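Local coordinates for protein beta-L-arabinobiosidase (Bacteroides thetaiotaomicron, PDB 5MQR) that probably hydrolyses glycosidic linkages in plant pectin glycans, carrying sialidase-like and six-hairpin glycosidase-like regions in one chain, at residues P659-P664 with D1023-G1028; V974-M979 with A1048-W1053; I1068-N1073 with D1096-L1101. All blocks are in the same frame, centred on the assembly; numbering follows the deposited sequence.

The three contacts lie round one five-stranded antiparallel sheet, four strands of it from the C-terminal end of the chain and the fifth, 660-662, from far earlier. Interaction 1 joins this edge strand to helix 1022-1029, and interaction 2 joins the loop entering strand 1053-1061 to helix 972-985; their centres are about 12 Å apart, and Trp1051 of interaction 2 touches Phe661 of interaction 1. Interaction 3 lays the loop after strand 1090-1095 over Trp1070 of the middle strand 1064-1071. It is tied to interaction 2 by Trp1070 NE1, 2.9 Å from Trp1051 O in a probable hydrogen bond. None of the three includes a residue of the sodium or calcium sites.

Interaction 1: P659-P664 with D1023-G1028; sequences PLFECP and DLMITG
Phe661, on the short edge strand 660-662 of a five-stranded antiparallel sheet, meets Met1025 of helix 1022-1029 in a buried strand-to-helix junction. Met1025 is present as selenomethionine, with SE in place of the sulfur. Its terminal methyl carbon does the touching: Met1025 CE lies over one face of the phenyl ring, 3.8 Å from the centroid of Phe661 and 25° off the ring normal, a CH-pi contact. The methyl is offset toward the rim, with Met1025 CE 3.5 Å from Phe661 CE2 and almost as near to CZ. Two shapes bring the groups together. The phenylalanine swings its CG opposite the backbone N (chi1 169°), which sends the ring out from the strand toward the helix, while the selenomethionine chain bends at both chi2 and chi3 and brings CE down onto the ring. The two side chains cross at about a right angle, and the methyl, not the selenium, makes the closest approach.

A looser apolar touch lies beside this pair. Pro659 CG is 4.5 Å from Ile1026 CD1, so the proline ring and the delta methyl only graze each other. Each has a further apolar neighbour on strand 1053-1061, Val1059 for Pro659 and Leu1056 for Ile1026, so the second touch continues into the sheet.

Around the junction, strand 660-662 pairs with strand 1053-1061 through backbone bonds of Leu660 with Asp1057 and of Glu662 with Cys1055, and Trp1051, in the loop just before that strand, touches Phe661. Helix 666-680 adds Phe668 against Met1025 and Tyr672 beside the Phe661 ring, and helix 972-985 brings Met979 against Met1025.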
loop_
_atom_site.group_PDB
_atom_site.type_symbol
_atom_site.label_atom_id
_atom_site.label_comp_id
_atom_site.label_asym_id
_atom_site.label_seq_id
_atom_site.Cartn_x
_atom_site.Cartn_y
_atom_site.Cartn_z
ATOM N N PRO A 659 16.462 7.853 -2.849
ATOM C CA PRO A 659 15.291 7.008 -2.961
ATOM C C PRO A 659 15.373 5.905 -1.916
ATOM O O PRO A 659 16.481 5.521 -1.485
ATOM C CB PRO A 659 15.375 6.449 -4.398
ATOM C CG PRO A 659 16.228 7.433 -5.131
ATOM C CD PRO A 659 17.222 7.893 -4.110
ATOM N N LEU A 660 14.228 5.418 -1.477
ATOM C CA LEU A 660 14.203 4.357 -0.473
ATOM C C LEU A 660 13.860 3.009 -1.093
ATOM O O LEU A 660 13.062 2.947 -2.022
ATOM C CB LEU A 660 13.214 4.706 0.633
ATOM C CG LEU A 660 13.484 6.018 1.394
ATOM C CD1 LEU A 660 12.316 6.339 2.324
ATOM C CD2 LEU A 660 14.780 5.991 2.192
ATOM N N PHE A 661 14.441 1.941 -0.561
ATOM C CA PHE A 661 14.274 0.599 -1.107
ATOM C C PHE A 661 14.102 -0.413 0.030
ATOM O O PHE A 661 14.685 -0.282 1.087
ATOM C CB PHE A 661 15.511 0.223 -1.976
ATOM C CG PHE A 661 15.577 -1.240 -2.380
ATOM C CD1 PHE A 661 14.840 -1.718 -3.442
ATOM C CD2 PHE A 661 16.373 -2.132 -1.695
ATOM C CE1 PHE A 661 14.889 -3.063 -3.809
ATOM C CE2 PHE A 661 16.424 -3.474 -2.058
ATOM C CZ PHE A 661 15.670 -3.942 -3.111
ATOM N N GLU A 662 13.300 -1.431 -0.206
ATOM C CA GLU A 662 13.314 -2.611 0.645
ATOM C C GLU A 662 12.964 -3.837 -0.138
ATOM O O GLU A 662 12.265 -3.769 -1.151
ATOM C CB GLU A 662 12.343 -2.512 1.833
ATOM C CG GLU A 662 10.863 -2.406 1.469
ATOM C CD GLU A 662 9.918 -2.622 2.650
ATOM O OE1 GLU A 662 10.349 -2.532 3.843
ATOM O OE2 GLU A 662 8.724 -2.877 2.372
ATOM N N CYS A 663 13.442 -4.960 0.381
ATOM C CA CYS A 663 13.094 -6.255 -0.132
ATOM C C CYS A 663 13.309 -7.214 1.019
ATOM O O CYS A 663 13.821 -6.799 2.038
ATOM C CB CYS A 663 13.957 -6.573 -1.346
ATOM S SG CYS A 663 15.654 -6.950 -0.928
ATOM N N PRO A 664 12.887 -8.485 0.885
ATOM C CA PRO A 664 13.010 -9.479 1.973
ATOM C C PRO A 664 14.398 -10.096 2.128
ATOM O O PRO A 664 14.600 -10.893 3.034
ATOM C CB PRO A 664 12.036 -10.594 1.562
ATOM C CG PRO A 664 11.498 -10.230 0.219
ATOM C CD PRO A 664 12.268 -9.067 -0.312
ATOM N N ASP A 1023 22.479 2.520 -9.281
ATOM C CA ASP A 1023 21.935 2.758 -10.596
ATOM C C ASP A 1023 21.449 1.464 -11.201
ATOM O O ASP A 1023 20.462 1.447 -11.926
ATOM C CB ASP A 1023 22.925 3.409 -11.535
ATOM C CG ASP A 1023 22.307 3.706 -12.879
ATOM O OD1 ASP A 1023 21.249 4.394 -12.926
ATOM O OD2 ASP A 1023 22.833 3.198 -13.877
ATOM N N LEU A 1024 22.161 0.386 -10.898
ATOM C CA LEU A 1024 21.811 -0.962 -11.379
ATOM C C LEU A 1024 20.570 -1.467 -10.654
ATOM O O LEU A 1024 19.704 -2.091 -11.266
ATOM C CB LEU A 1024 22.953 -1.957 -11.149
ATOM C CG LEU A 1024 24.363 -1.540 -11.572
ATOM C CD1 LEU A 1024 25.355 -2.599 -11.117
ATOM C CD2 LEU A 1024 24.453 -1.325 -13.084
HETATM N N MSE A 1025 20.494 -1.204 -9.352
HETATM C CA MSE A 1025 19.330 -1.582 -8.560
HETATM C C MSE A 1025 18.078 -0.920 -9.116
HETATM O O MSE A 1025 17.080 -1.578 -9.343
HETATM C CB MSE A 1025 19.513 -1.217 -7.091
HETATM C CG MSE A 1025 20.651 -1.950 -6.381
HETATM SE SE MSE A 1025 20.109 -3.801 -6.005
HETATM C CE MSE A 1025 18.951 -3.295 -4.486
ATOM N N ILE A 1026 18.164 0.379 -9.381
ATOM C CA ILE A 1026 17.035 1.181 -9.806
ATOM C C ILE A 1026 16.628 0.921 -11.259
ATOM O O ILE A 1026 15.423 0.795 -11.561
ATOM C CB ILE A 1026 17.333 2.670 -9.586
ATOM C CG1 ILE A 1026 17.434 2.953 -8.085
ATOM C CG2 ILE A 1026 16.249 3.557 -10.201
ATOM C CD1 ILE A 1026 18.035 4.308 -7.739
ATOM N N THR A 1027 17.601 0.847 -12.162
ATOM C CA THR A 1027 17.285 0.745 -13.589
ATOM C C THR A 1027 17.256 -0.668 -14.148
ATOM O O THR A 1027 16.704 -0.864 -15.231
ATOM C CB THR A 1027 18.236 1.582 -14.487
ATOM O OG1 THR A 1027 19.570 1.082 -14.379
ATOM C CG2 THR A 1027 18.198 3.029 -14.103
ATOM N N GLY A 1028 17.866 -1.635 -13.461
ATOM C CA GLY A 1028 17.964 -2.991 -13.980
ATOM C C GLY A 1028 17.089 -3.933 -13.187
ATOM O O GLY A 1028 16.108 -4.484 -13.711
#

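Interaction 2: V974-M979 with A1048-W1053; sequences VYFRQM and ADKWDW
Phe976 meets Lys1050 and Trp1051 in a helix-to-loop contact, which joins helix 972-985 of the helical, six-hairpin glycosidase-like region to the loop entering strand 1053-1061 of the C-terminal beta sheet. The buried side is tight. An offset edge-to-face pair forms there: the Phe976 edge points at one face of the Trp1051 indole, with the planes at 78° and the centroid of the Phe976 ring 5.4 Å from that of the Trp1051 six-membered ring. Phe976 CE2 comes within 3.6 Å of Trp1051 CZ2. The indole is also anchored at its polar atom, since Trp1051 NE1 hydrogen-bonds Gln665 OE1, and Phe668 packs near both rings. With Phe976 cut back to an alanine, the Trp1051 face is likely to lose the aromatic edge that meets it, and the Lys1050 stem the ring it lies on.

The solvent side belongs to Lys1050, an exposed residue whose aliphatic stem nevertheless packs as closely as the indole. Bent at both chi2 and chi3, the chain curls over one ring face, and Lys1050 CG makes a CH-pi contact, 26° off the Phe976 ring normal. Farther out the approach slackens: Lys1050 NZ is 3.9 Å from Phe976 CE1.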
loop_
_atom_site.group_PDB
_atom_site.type_symbol
_atom_site.label_atom_id
_atom_site.label_comp_id
_atom_site.label_asym_id
_atom_site.label_seq_id
_atom_site.Cartn_x
_atom_site.Cartn_y
_atom_site.Cartn_z
ATOM N N VAL A 974 19.641 -15.238 -14.461
ATOM C CA VAL A 974 21.016 -14.955 -14.731
ATOM C C VAL A 974 21.408 -13.539 -14.294
ATOM O O VAL A 974 22.457 -13.360 -13.676
ATOM C CB VAL A 974 21.382 -15.199 -16.216
ATOM C CG1 VAL A 974 22.810 -14.738 -16.512
ATOM C CG2 VAL A 974 21.246 -16.683 -16.534
ATOM N N TYR A 975 20.596 -12.554 -14.653
ATOM C CA TYR A 975 20.885 -11.177 -14.267
ATOM C C TYR A 975 20.839 -11.051 -12.729
ATOM O O TYR A 975 21.735 -10.448 -12.118
ATOM C CB TYR A 975 19.922 -10.165 -14.932
ATOM C CG TYR A 975 20.082 -8.771 -14.393
ATOM C CD1 TYR A 975 21.003 -7.877 -14.941
ATOM C CD2 TYR A 975 19.338 -8.347 -13.313
ATOM C CE1 TYR A 975 21.173 -6.590 -14.411
ATOM C CE2 TYR A 975 19.485 -7.078 -12.782
ATOM C CZ TYR A 975 20.400 -6.200 -13.326
ATOM O OH TYR A 975 20.519 -4.942 -12.770
ATOM N N PHE A 976 19.799 -11.609 -12.124
ATOM C CA PHE A 976 19.632 -11.550 -10.675
ATOM C C PHE A 976 20.819 -12.160 -9.971
ATOM O O PHE A 976 21.327 -11.591 -9.008
ATOM C CB PHE A 976 18.365 -12.285 -10.204
ATOM C CG PHE A 976 18.097 -12.133 -8.732
ATOM C CD1 PHE A 976 18.629 -13.038 -7.813
ATOM C CD2 PHE A 976 17.354 -11.067 -8.264
ATOM C CE1 PHE A 976 18.417 -12.884 -6.453
ATOM C CE2 PHE A 976 17.099 -10.922 -6.903
ATOM C CZ PHE A 976 17.643 -11.822 -5.990
ATOM N N ARG A 977 21.254 -13.315 -10.465
ATOM C CA ARG A 977 22.348 -14.058 -9.858
ATOM C C ARG A 977 23.647 -13.249 -9.885
ATOM O O ARG A 977 24.382 -13.248 -8.908
ATOM C CB ARG A 977 22.518 -15.430 -10.536
ATOM C CG ARG A 977 23.586 -16.351 -9.948
ATOM C CD ARG A 977 23.374 -16.578 -8.441
ATOM N NE ARG A 977 24.407 -17.444 -7.872
ATOM C CZ ARG A 977 24.728 -17.533 -6.574
ATOM N NH1 ARG A 977 24.115 -16.805 -5.636
ATOM N NH2 ARG A 977 25.703 -18.365 -6.205
ATOM N N GLN A 978 23.907 -12.536 -10.972
ATOM C CA GLN A 978 25.121 -11.718 -11.058
ATOM C C GLN A 978 25.035 -10.489 -10.161
ATOM O O GLN A 978 26.044 -10.094 -9.589
ATOM C CB GLN A 978 25.443 -11.316 -12.502
ATOM C CG GLN A 978 26.015 -12.453 -13.332
ATOM C CD GLN A 978 27.254 -13.085 -12.690
ATOM O OE1 GLN A 978 28.059 -12.394 -12.091
ATOM N NE2 GLN A 978 27.394 -14.389 -12.802
HETATM N N MSE A 979 23.841 -9.907 -10.024
HETATM C CA MSE A 979 23.637 -8.860 -9.036
HETATM C C MSE A 979 23.821 -9.385 -7.630
HETATM O O MSE A 979 24.393 -8.690 -6.803
HETATM C CB MSE A 979 22.268 -8.191 -9.169
HETATM C CG MSE A 979 22.167 -7.353 -10.433
HETATM SE SE MSE A 979 23.165 -5.674 -10.236
HETATM C CE MSE A 979 21.988 -4.732 -8.954
ATOM N N ALA A 1048 10.228 -14.558 -11.308
ATOM C CA ALA A 1048 8.983 -14.887 -10.643
ATOM C C ALA A 1048 9.318 -15.747 -9.425
ATOM O O ALA A 1048 10.151 -16.668 -9.511
ATOM C CB ALA A 1048 8.032 -15.637 -11.592
ATOM N N ASP A 1049 8.703 -15.404 -8.296
ATOM C CA ASP A 1049 8.846 -16.147 -7.023
ATOM C C ASP A 1049 10.182 -15.983 -6.314
ATOM O O ASP A 1049 10.498 -16.763 -5.405
ATOM C CB ASP A 1049 8.497 -17.648 -7.176
ATOM C CG ASP A 1049 7.099 -17.853 -7.682
ATOM O OD1 ASP A 1049 6.157 -17.571 -6.892
ATOM O OD2 ASP A 1049 6.939 -18.253 -8.863
ATOM N N LYS A 1050 10.966 -14.981 -6.702
ATOM C CA LYS A 1050 12.185 -14.685 -5.973
ATOM C C LYS A 1050 11.820 -14.003 -4.650
ATOM O O LYS A 1050 12.204 -14.483 -3.594
ATOM C CB LYS A 1050 13.105 -13.793 -6.809
ATOM C CG LYS A 1050 14.390 -13.340 -6.136
ATOM C CD LYS A 1050 15.227 -14.474 -5.564
ATOM C CE LYS A 1050 15.816 -15.377 -6.640
ATOM N NZ LYS A 1050 16.710 -16.409 -6.018
ATOM N N TRP A 1051 11.074 -12.894 -4.743
ATOM C CA TRP A 1051 10.672 -12.063 -3.616
ATOM C C TRP A 1051 9.137 -11.848 -3.541
ATOM O O TRP A 1051 8.514 -11.400 -4.509
ATOM C CB TRP A 1051 11.351 -10.683 -3.712
ATOM C CG TRP A 1051 12.833 -10.696 -3.537
ATOM C CD1 TRP A 1051 13.605 -11.684 -2.956
ATOM C CD2 TRP A 1051 13.740 -9.648 -3.891
ATOM N NE1 TRP A 1051 14.923 -11.326 -2.988
ATOM C CE2 TRP A 1051 15.034 -10.082 -3.549
ATOM C CE3 TRP A 1051 13.583 -8.390 -4.490
ATOM C CZ2 TRP A 1051 16.168 -9.297 -3.773
ATOM C CZ3 TRP A 1051 14.707 -7.620 -4.725
ATOM C CH2 TRP A 1051 15.986 -8.074 -4.351
ATOM N N ASP A 1052 8.546 -12.102 -2.376
ATOM C CA ASP A 1052 7.116 -11.873 -2.185
ATOM C C ASP A 1052 6.747 -10.403 -2.259
ATOM O O ASP A 1052 5.605 -10.078 -2.561
ATOM C CB ASP A 1052 6.644 -12.408 -0.839
ATOM C CG ASP A 1052 6.632 -13.909 -0.779
ATOM O OD1 ASP A 1052 6.765 -14.594 -1.827
ATOM O OD2 ASP A 1052 6.466 -14.405 0.346
ATOM N N TRP A 1053 7.704 -9.520 -1.995
ATOM C CA TRP A 1053 7.440 -8.092 -2.063
ATOM C C TRP A 1053 8.713 -7.337 -2.223
ATOM O O TRP A 1053 9.769 -7.835 -1.857
ATOM C CB TRP A 1053 6.739 -7.613 -0.779
ATOM C CG TRP A 1053 7.350 -8.127 0.489
ATOM C CD1 TRP A 1053 7.000 -9.274 1.182
ATOM C CD2 TRP A 1053 8.430 -7.543 1.211
ATOM N NE1 TRP A 1053 7.809 -9.422 2.291
ATOM C CE2 TRP A 1053 8.689 -8.372 2.333
ATOM C CE3 TRP A 1053 9.223 -6.403 1.014
ATOM C CZ2 TRP A 1053 9.697 -8.079 3.266
ATOM C CZ3 TRP A 1053 10.224 -6.106 1.949
ATOM C CH2 TRP A 1053 10.456 -6.949 3.058
#

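Interaction 3: I1068-N1073 with D1096-L1101; sequences ILWDKN and DTLTRL
Trp1070 and Leu1098 carry this contact, the indole reaching from strand 1064-1071 to the loop that follows strand 1090-1095. Starting at the strand, Trp1070 CB is 4.1 Å from Leu1098 CD2. CG swings out opposite the backbone N (chi1 166°), which turns the indole toward the loop, and from there the approach tightens. Trp1070 CD2 and CE3 form the closest patch, with CE3 3.6 Å from Leu1098 CD2. Farther out, the six-membered ring lies under the leucine's branch point: Leu1098 CG stands over its centre, 3.9 Å from the centroid of that Trp1070 ring and only 12° off the normal, a CH-pi contact.

At the rim the partners change from side chain to backbone. Trp1070 CZ3 is 3.8 Å from Thr1097 C, which approaches obliquely. The outermost carbon, CH2, faces a carbonyl: Trp1070 CH2 is 3.9 Å from Asp1096 O, which lies near the ring plane at the edge. The opposite face is met by the backbone N of Lys1072, two residues on, offset toward the rim. The polar atom of the indole is served elsewhere, as Trp1070 NE1 hydrogen-bonds the carbonyl of Trp1051, fixing the rotation of the ring from its pyrrole side.

The indole thus has Leu1098 over one face and Lys1072 N over the other, with Phe1054 and Leu1083 as further neighbours. Leu1098 also touches Leu1083 and Phe1054, residues of the strands on either side of strand 1064-1071, so a single side chain spans three neighbouring strands. The loop after edge strand 1090-1095 in this way lays Leu1098 over strand 1064-1071, in a beta sheet consistent with the C-terminal domain of family 65 glycosyl hydrolases.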
loop_
_atom_site.group_PDB
_atom_site.type_symbol
_atom_site.label_atom_id
_atom_site.label_comp_id
_atom_site.label_asym_id
_atom_site.label_seq_id
_atom_site.Cartn_x
_atom_site.Cartn_y
_atom_site.Cartn_z
ATOM N N ILE A 1068 7.633 2.300 -6.995
ATOM C CA ILE A 1068 7.420 1.055 -7.719
ATOM C C ILE A 1068 7.409 -0.027 -6.668
ATOM O O ILE A 1068 8.341 -0.146 -5.891
ATOM C CB ILE A 1068 8.568 0.757 -8.717
ATOM C CG1 ILE A 1068 8.658 1.855 -9.780
ATOM C CG2 ILE A 1068 8.394 -0.628 -9.340
ATOM C CD1 ILE A 1068 9.993 1.914 -10.483
ATOM N N LEU A 1069 6.358 -0.824 -6.676
ATOM C CA LEU A 1069 6.244 -1.878 -5.732
ATOM C C LEU A 1069 5.618 -3.137 -6.279
ATOM O O LEU A 1069 4.887 -3.133 -7.278
ATOM C CB LEU A 1069 5.492 -1.396 -4.492
ATOM C CG LEU A 1069 4.017 -0.995 -4.546
ATOM C CD1 LEU A 1069 3.082 -2.211 -4.519
ATOM C CD2 LEU A 1069 3.719 -0.062 -3.366
ATOM N N TRP A 1070 5.933 -4.204 -5.573
ATOM C CA TRP A 1070 5.512 -5.536 -5.894
ATOM C C TRP A 1070 5.023 -6.146 -4.596
ATOM O O TRP A 1070 5.686 -6.043 -3.576
ATOM C CB TRP A 1070 6.688 -6.349 -6.438
ATOM C CG TRP A 1070 6.416 -7.814 -6.488
ATOM C CD1 TRP A 1070 6.978 -8.762 -5.703
ATOM C CD2 TRP A 1070 5.469 -8.498 -7.335
ATOM N NE1 TRP A 1070 6.461 -10.005 -6.017
ATOM C CE2 TRP A 1070 5.541 -9.872 -7.018
ATOM C CE3 TRP A 1070 4.588 -8.083 -8.342
ATOM C CZ2 TRP A 1070 4.761 -10.851 -7.674
ATOM C CZ3 TRP A 1070 3.802 -9.066 -9.008
ATOM C CH2 TRP A 1070 3.902 -10.429 -8.666
ATOM N N ASP A 1071 3.859 -6.783 -4.646
ATOM C CA ASP A 1071 3.234 -7.356 -3.442
ATOM C C ASP A 1071 2.418 -8.531 -3.902
ATOM O O ASP A 1071 1.276 -8.398 -4.329
ATOM C CB ASP A 1071 2.383 -6.303 -2.726
ATOM C CG ASP A 1071 2.071 -6.661 -1.265
ATOM O OD1 ASP A 1071 2.275 -7.836 -0.835
ATOM O OD2 ASP A 1071 1.596 -5.741 -0.532
ATOM N N LYS A 1072 3.040 -9.692 -3.850
ATOM C CA LYS A 1072 2.438 -10.898 -4.389
ATOM C C LYS A 1072 1.120 -11.248 -3.719
ATOM O O LYS A 1072 0.168 -11.598 -4.396
ATOM C CB LYS A 1072 3.389 -12.065 -4.219
ATOM C CG LYS A 1072 2.928 -13.345 -4.899
ATOM C CD LYS A 1072 3.685 -14.539 -4.335
ATOM C CE LYS A 1072 3.018 -15.845 -4.742
ATOM N NZ LYS A 1072 3.189 -16.837 -3.643
ATOM N N ASN A 1073 1.105 -11.176 -2.397
ATOM C CA ASN A 1073 -0.042 -11.588 -1.596
ATOM C C ASN A 1073 -0.890 -10.428 -1.074
ATOM O O ASN A 1073 -1.939 -10.666 -0.480
ATOM C CB ASN A 1073 0.449 -12.445 -0.408
ATOM C CG ASN A 1073 1.170 -13.701 -0.854
ATOM O OD1 ASN A 1073 2.227 -14.038 -0.338
ATOM N ND2 ASN A 1073 0.627 -14.366 -1.839
ATOM N N ASP A 1096 -0.390 -7.863 -13.040
ATOM C CA ASP A 1096 -0.575 -9.047 -12.183
ATOM C C ASP A 1096 0.730 -9.805 -11.896
ATOM O O ASP A 1096 0.785 -10.581 -10.943
ATOM C CB ASP A 1096 -1.556 -10.053 -12.830
ATOM C CG ASP A 1096 -2.974 -9.516 -12.977
ATOM O OD1 ASP A 1096 -3.403 -8.630 -12.217
ATOM O OD2 ASP A 1096 -3.685 -10.030 -13.865
ATOM N N THR A 1097 1.742 -9.612 -12.735
ATOM C CA THR A 1097 3.000 -10.311 -12.628
ATOM C C THR A 1097 4.170 -9.330 -12.765
ATOM O O THR A 1097 3.999 -8.173 -13.205
ATOM C CB THR A 1097 3.122 -11.376 -13.749
ATOM O OG1 THR A 1097 3.032 -10.745 -15.045
ATOM C CG2 THR A 1097 2.000 -12.445 -13.625
ATOM N N LEU A 1098 5.364 -9.794 -12.384
ATOM C CA LEU A 1098 6.572 -9.056 -12.705
ATOM C C LEU A 1098 6.809 -9.166 -14.198
ATOM O O LEU A 1098 7.126 -10.213 -14.685
ATOM C CB LEU A 1098 7.775 -9.555 -11.907
ATOM C CG LEU A 1098 7.683 -9.211 -10.416
ATOM C CD1 LEU A 1098 8.816 -9.872 -9.655
ATOM C CD2 LEU A 1098 7.687 -7.715 -10.179
ATOM N N THR A 1099 6.629 -8.062 -14.908
ATOM C CA THR A 1099 6.679 -8.057 -16.365
ATOM C C THR A 1099 6.765 -6.582 -16.745
ATOM O O THR A 1099 6.657 -5.716 -15.871
ATOM C CB THR A 1099 5.460 -8.794 -16.999
ATOM O OG1 THR A 1099 5.634 -8.891 -18.413
ATOM C CG2 THR A 1099 4.140 -8.080 -16.724
ATOM N N ARG A 1100 7.012 -6.289 -18.015
ATOM C CA ARG A 1100 7.065 -4.897 -18.463
ATOM C C ARG A 1100 5.712 -4.150 -18.230
ATOM O O ARG A 1100 4.652 -4.637 -18.582
ATOM C CB ARG A 1100 7.461 -4.820 -19.941
ATOM C CG ARG A 1100 7.643 -3.408 -20.434
ATOM C CD ARG A 1100 7.961 -3.337 -21.911
ATOM N NE ARG A 1100 9.387 -3.540 -22.136
ATOM C CZ ARG A 1100 9.949 -4.505 -22.882
ATOM N NH1 ARG A 1100 9.218 -5.415 -23.538
ATOM N NH2 ARG A 1100 11.285 -4.549 -22.987
ATOM N N LEU A 1101 5.779 -2.964 -17.656
ATOM C CA LEU A 1101 4.608 -2.145 -17.394
ATOM C C LEU A 1101 4.931 -0.721 -17.822
ATOM O O LEU A 1101 5.925 -0.141 -17.368
ATOM C CB LEU A 1101 4.251 -2.209 -15.914
ATOM C CG LEU A 1101 3.120 -1.302 -15.417
ATOM C CD1 LEU A 1101 1.806 -1.546 -16.164
ATOM C CD2 LEU A 1101 2.939 -1.501 -13.914
#